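Lipoprotein NlpE (Escherichia coli, PDB 2Z4I) is an outer-membrane lipoprotein that activates the Cpx pathway, takes part in copper homeostasis and is required for efficient binding of stationary-phase cells to hydrophobic surfaces. Local coordinates at residues E35-S40 against E53-A58; G47-N52 against F65-T70. The protein carries 1 engineered substitution. All coordinates share one frame; numbering follows the deposited sequence.

Contact 1 (E35-S40 against E53-A58); sequences EGIETS and ERYLGA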
loop_
_atom_site.group_PDB
_atom_site.type_symbol
_atom_site.label_atom_id
_atom_site.label_comp_id
_atom_site.label_asym_id
_atom_site.label_seq_id
_atom_site.Cartn_x
_atom_site.Cartn_y
_atom_site.Cartn_z
ATOM N N GLU A 35 -7.158 -8.916 14.528
ATOM C CA GLU A 35 -6.429 -8.914 13.271
ATOM C C GLU A 35 -7.105 -9.704 12.165
ATOM O O GLU A 35 -7.043 -9.334 10.994
ATOM C CB GLU A 35 -5.015 -9.446 13.513
ATOM C CG GLU A 35 -4.146 -8.500 14.346
ATOM C CD GLU A 35 -2.857 -9.146 14.835
ATOM O OE1 GLU A 35 -2.072 -9.658 14.003
ATOM O OE2 GLU A 35 -2.628 -9.139 16.061
ATOM N N GLY A 36 -7.752 -10.797 12.538
ATOM C CA GLY A 36 -8.429 -11.609 11.546
ATOM C C GLY A 36 -8.656 -13.009 12.058
ATOM O O GLY A 36 -8.015 -13.427 13.023
ATOM N N ILE A 37 -9.569 -13.731 11.416
ATOM C CA ILE A 37 -9.867 -15.091 11.815
ATOM C C ILE A 37 -9.357 -16.094 10.783
ATOM O O ILE A 37 -9.815 -16.104 9.639
ATOM C CB ILE A 37 -11.377 -15.299 11.988
ATOM C CG1 ILE A 37 -11.954 -14.241 12.917
ATOM C CG2 ILE A 37 -11.643 -16.631 12.622
ATOM C CD1 ILE A 37 -13.457 -14.370 13.131
ATOM N N GLU A 38 -8.396 -16.920 11.200
ATOM C CA GLU A 38 -7.825 -17.965 10.356
ATOM C C GLU A 38 -8.878 -19.057 10.243
ATOM O O GLU A 38 -9.123 -19.792 11.198
ATOM C CB GLU A 38 -6.582 -18.561 11.002
ATOM C CG GLU A 38 -5.330 -17.743 10.893
ATOM C CD GLU A 38 -4.159 -18.441 11.564
ATOM O OE1 GLU A 38 -3.868 -19.610 11.197
ATOM O OE2 GLU A 38 -3.533 -17.828 12.462
ATOM N N THR A 39 -9.476 -19.180 9.067
ATOM C CA THR A 39 -10.535 -20.154 8.843
ATOM C C THR A 39 -10.126 -21.299 7.938
ATOM O O THR A 39 -9.409 -21.111 6.959
ATOM C CB THR A 39 -11.739 -19.436 8.233
ATOM O OG1 THR A 39 -12.158 -18.403 9.133
ATOM C CG2 THR A 39 -12.889 -20.392 7.977
ATOM N N SER A 40 -10.564 -22.504 8.263
ATOM C CA SER A 40 -10.243 -23.638 7.408
ATOM C C SER A 40 -11.405 -24.592 7.495
ATOM O O SER A 40 -11.811 -24.979 8.594
ATOM C CB SER A 40 -8.948 -24.324 7.847
ATOM O OG SER A 40 -9.018 -24.704 9.204
ATOM N N GLU A 53 -11.466 -22.306 13.456
ATOM C CA GLU A 53 -11.339 -20.863 13.438
ATOM C C GLU A 53 -10.317 -20.443 14.470
ATOM O O GLU A 53 -10.451 -20.790 15.636
ATOM C CB GLU A 53 -12.673 -20.199 13.756
ATOM C CG GLU A 53 -13.784 -20.546 12.793
ATOM C CD GLU A 53 -15.068 -19.829 13.135
ATOM O OE1 GLU A 53 -16.139 -20.314 12.731
ATOM O OE2 GLU A 53 -15.007 -18.776 13.806
ATOM N N ARG A 54 -9.299 -19.704 14.041
ATOM C CA ARG A 54 -8.261 -19.228 14.941
ATOM C C ARG A 54 -8.208 -17.705 14.905
ATOM O O ARG A 54 -8.210 -17.105 13.841
ATOM C CB ARG A 54 -6.921 -19.811 14.540
ATOM C CG ARG A 54 -5.841 -19.459 15.509
ATOM C CD ARG A 54 -4.514 -20.098 15.166
ATOM N NE ARG A 54 -3.457 -19.350 15.834
ATOM C CZ ARG A 54 -3.281 -19.313 17.152
ATOM N NH1 ARG A 54 -4.091 -20.004 17.951
ATOM N NH2 ARG A 54 -2.321 -18.551 17.671
ATOM N N TYR A 55 -8.153 -17.078 16.072
ATOM C CA TYR A 55 -8.149 -15.622 16.167
ATOM C C TYR A 55 -6.790 -14.986 16.335
ATOM O O TYR A 55 -6.188 -15.068 17.403
ATOM C CB TYR A 55 -9.049 -15.189 17.322
ATOM C CG TYR A 55 -10.485 -15.565 17.101
ATOM C CD1 TYR A 55 -11.370 -14.687 16.476
ATOM C CD2 TYR A 55 -10.941 -16.832 17.435
ATOM C CE1 TYR A 55 -12.674 -15.067 16.183
ATOM C CE2 TYR A 55 -12.243 -17.225 17.147
ATOM C CZ TYR A 55 -13.104 -16.338 16.517
ATOM O OH TYR A 55 -14.381 -16.750 16.211
ATOM N N LEU A 56 -6.316 -14.337 15.280
ATOM C CA LEU A 56 -5.033 -13.659 15.316
ATOM C C LEU A 56 -5.201 -12.393 16.142
ATOM O O LEU A 56 -6.162 -11.646 15.941
ATOM C CB LEU A 56 -4.597 -13.298 13.901
ATOM C CG LEU A 56 -4.397 -14.495 12.977
ATOM C CD1 LEU A 56 -4.195 -14.041 11.539
ATOM C CD2 LEU A 56 -3.195 -15.273 13.455
ATOM N N GLY A 57 -4.268 -12.155 17.062
ATOM C CA GLY A 57 -4.342 -10.983 17.916
ATOM C C GLY A 57 -5.492 -11.115 18.901
ATOM O O GLY A 57 -6.225 -10.159 19.159
ATOM N N ALA A 58 -5.643 -12.309 19.460
ATOM C CA ALA A 58 -6.715 -12.597 20.400
ATOM C C ALA A 58 -6.583 -11.985 21.796
ATOM O O ALA A 58 -5.491 -11.859 22.355
ATOM C CB ALA A 58 -6.888 -14.109 20.525
#

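Contact 2 (G47-N52 against F65-T70); sequences GTWVMN and FASYGT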
loop_
_atom_site.group_PDB
_atom_site.type_symbol
_atom_site.label_atom_id
_atom_site.label_comp_id
_atom_site.label_asym_id
_atom_site.label_seq_id
_atom_site.Cartn_x
_atom_site.Cartn_y
_atom_site.Cartn_z
ATOM N N GLY A 47 -19.344 -37.391 3.953
ATOM C CA GLY A 47 -20.363 -36.362 4.126
ATOM C C GLY A 47 -20.301 -35.494 5.366
ATOM O O GLY A 47 -21.238 -34.757 5.677
ATOM N N THR A 48 -19.199 -35.576 6.095
ATOM C CA THR A 48 -19.038 -34.755 7.285
ATOM C C THR A 48 -18.003 -33.685 6.997
ATOM O O THR A 48 -17.207 -33.808 6.067
ATOM C CB THR A 48 -18.574 -35.586 8.470
ATOM O OG1 THR A 48 -17.466 -36.404 8.072
ATOM C CG2 THR A 48 -19.701 -36.465 8.957
ATOM N N TRP A 49 -18.028 -32.634 7.797
ATOM C CA TRP A 49 -17.102 -31.527 7.645
ATOM C C TRP A 49 -16.612 -31.110 9.019
ATOM O O TRP A 49 -17.226 -31.412 10.042
ATOM C CB TRP A 49 -17.791 -30.324 6.993
ATOM C CG TRP A 49 -19.000 -29.825 7.760
ATOM C CD1 TRP A 49 -20.284 -30.287 7.658
ATOM C CD2 TRP A 49 -19.027 -28.794 8.756
ATOM N NE1 TRP A 49 -21.105 -29.609 8.525
ATOM C CE2 TRP A 49 -20.361 -28.685 9.210
ATOM C CE3 TRP A 49 -18.058 -27.953 9.307
ATOM C CZ2 TRP A 49 -20.750 -27.761 10.192
ATOM C CZ3 TRP A 49 -18.444 -27.029 10.289
ATOM C CH2 TRP A 49 -19.779 -26.945 10.716
ATOM N N VAL A 50 -15.499 -30.394 9.025
ATOM C CA VAL A 50 -14.923 -29.902 10.262
ATOM C C VAL A 50 -14.367 -28.539 9.909
ATOM O O VAL A 50 -13.718 -28.376 8.870
ATOM C CB VAL A 50 -13.780 -30.832 10.771
ATOM C CG1 VAL A 50 -12.595 -30.780 9.815
ATOM C CG2 VAL A 50 -13.367 -30.421 12.184
HETATM N N MSE A 51 -14.657 -27.559 10.752
HETATM C CA MSE A 51 -14.180 -26.210 10.525
HETATM C C MSE A 51 -13.347 -25.744 11.700
HETATM O O MSE A 51 -13.650 -26.053 12.850
HETATM C CB MSE A 51 -15.344 -25.252 10.332
HETATM C CG MSE A 51 -14.891 -23.832 10.104
HETATM SE SE MSE A 51 -16.347 -22.710 9.568
HETATM C CE MSE A 51 -16.445 -23.277 7.711
ATOM N N ASN A 52 -12.298 -24.994 11.408
ATOM C CA ASN A 52 -11.440 -24.501 12.453
ATOM C C ASN A 52 -11.334 -22.999 12.335
ATOM O O ASN A 52 -11.136 -22.471 11.240
ATOM C CB ASN A 52 -10.052 -25.112 12.315
ATOM C CG ASN A 52 -9.145 -24.770 13.485
ATOM O OD1 ASN A 52 -7.951 -24.562 13.308
ATOM N ND2 ASN A 52 -9.704 -24.731 14.685
ATOM N N PHE A 65 -11.453 -22.198 17.982
ATOM C CA PHE A 65 -12.453 -23.216 18.266
ATOM C C PHE A 65 -12.898 -23.888 16.973
ATOM O O PHE A 65 -13.030 -23.242 15.942
ATOM C CB PHE A 65 -13.644 -22.589 19.002
ATOM C CG PHE A 65 -14.521 -21.714 18.135
ATOM C CD1 PHE A 65 -15.570 -22.269 17.391
ATOM C CD2 PHE A 65 -14.307 -20.335 18.069
ATOM C CE1 PHE A 65 -16.392 -21.461 16.595
ATOM C CE2 PHE A 65 -15.122 -19.513 17.277
ATOM C CZ PHE A 65 -16.166 -20.077 16.539
ATOM N N ALA A 66 -13.122 -25.192 17.020
ATOM C CA ALA A 66 -13.532 -25.911 15.824
ATOM C C ALA A 66 -14.980 -26.376 15.874
ATOM O O ALA A 66 -15.600 -26.446 16.936
ATOM C CB ALA A 66 -12.615 -27.096 15.593
ATOM N N SER A 67 -15.519 -26.697 14.710
ATOM C CA SER A 67 -16.893 -27.147 14.638
ATOM C C SER A 67 -17.005 -28.204 13.559
ATOM O O SER A 67 -16.178 -28.266 12.644
ATOM C CB SER A 67 -17.832 -25.967 14.343
ATOM O OG SER A 67 -17.404 -25.220 13.219
ATOM N N TYR A 68 -18.015 -29.052 13.676
ATOM C CA TYR A 68 -18.174 -30.095 12.693
ATOM C C TYR A 68 -19.652 -30.310 12.482
ATOM O O TYR A 68 -20.469 -29.670 13.135
ATOM C CB TYR A 68 -17.482 -31.379 13.171
ATOM C CG TYR A 68 -18.231 -32.125 14.239
ATOM C CD1 TYR A 68 -18.966 -33.262 13.927
ATOM C CD2 TYR A 68 -18.250 -31.665 15.552
ATOM C CE1 TYR A 68 -19.714 -33.928 14.898
ATOM C CE2 TYR A 68 -18.997 -32.319 16.539
ATOM C CZ TYR A 68 -19.731 -33.449 16.199
ATOM O OH TYR A 68 -20.523 -34.070 17.148
ATOM N N GLY A 69 -19.987 -31.205 11.563
ATOM C CA GLY A 69 -21.376 -31.485 11.257
ATOM C C GLY A 69 -21.380 -32.201 9.929
ATOM O O GLY A 69 -20.334 -32.636 9.473
ATOM N N THR A 70 -22.543 -32.321 9.306
ATOM C CA THR A 70 -22.666 -33.007 8.021
ATOM C C THR A 70 -22.925 -31.956 6.974
ATOM O O THR A 70 -23.342 -30.866 7.313
ATOM C CB THR A 70 -23.845 -33.978 8.044
ATOM O OG1 THR A 70 -25.032 -33.268 8.414
ATOM C CG2 THR A 70 -23.614 -35.062 9.068
#

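Contact 1 (E35-S40 against E53-A58)
I37 lies alongside the ring of Y55, the two side chains pointing the same way. Its CG2 methyl sits over one ring face in a CH-pi contact, 4.2 Å from the ring centroid and offset toward the rim. The other branch, CG1 and CD1 of I37, runs beside CE1 of the Y55 ring. I37 has CG1 anti to its carbonyl carbon (chi1 -52°), which sets CG2 beside that carbon and on the side of E53. There CG2 also meets E53 CB at 3.9 Å. I37 and Y55 form a non-hydrogen-bonded pair of an antiparallel hairpin, strands 34-43 and 48-56. The hairpin belongs to the N-terminal beta-barrel of NlpE. Strand 24-31 pairs with the other edge of strand 34-43, and I37 and Y55 both touch C31 of the CXXC motif. E38 and R54 form the next, hydrogen-bonded pair: E38 N gives to R54 O at 2.7 Å, and R54 N returns to E38 O at 2.8 Å. Their side chains lie side by side on the sheet face away from I37 and Y55. E38 OE2 and R54 NE are 3.7 Å apart, a long salt bridge, and a doubtful one because E38 OE2 sits too close to a neighbour in the model. Near the strand end L56 N bonds to G36 O at 3.0 Å. E35 N makes a weak bond to L56 O at 3.2 Å.

Contact 2 (G47-N52 against F65-T70)
W49 lays its indole across the backbone of S67-T70, in the antiparallel hairpin of strands 48-56 and 64-72 of the N-terminal beta-barrel. Y68 C and G69 N lie over one indole face, G69 N 3.5 Å above the ring plane. The W49 side chain takes the position between its backbone N and carbonyl carbon (chi1 58°), and this turns the ring over the neighbouring strand. G69 has no side chain, and the indole lies close over its backbone. The backbones of W49 and G69 pair as well: W49 N gives to G69 O at 2.9 Å, and G69 N gives to W49 O at 3.2 Å. The benzene part of the indole reaches S67, whose OG lies 3.6 Å from W49 CZ3 and 3.5 Å from M51 CB. S67 and M51, a selenomethionine here, also exchange two backbone hydrogen bonds. The indole also touches L43 on strand 34-43 and L80 and D82 on strand 77-82. T70 has its side chain on the other face of the sheet, where its CG2 meets T48 CG2 at 4.2 Å. Its carbonyl lies at the indole edge, where W49 NE1 makes a weak bond to T70 O at 2.8 Å, and a second weak one to T81 O.

How the contacts relate
Contacts 1 and 2 share strand 48-56 and lie on its two flanks, in one antiparallel sheet of the N-terminal domain. Contact 1 pairs its later part with strand 34-43, and contact 2 its earlier part with strand 64-72. Both are mainly surface contacts; G36 is buried in the first, W49 and G69 in the second. The chemistry differs with place. Contact 1 sets an aliphatic-aromatic pair beside charged side chains, of which E35 and R54 are exposed. Contact 2 rests on a buried indole that also touches strands 34-43 and 77-82. The contacts meet directly. S40 O and N52 N probably hydrogen bond, as do E53 O and F65 N, and the hydroxyl end of Y55 packs against the F65 ring.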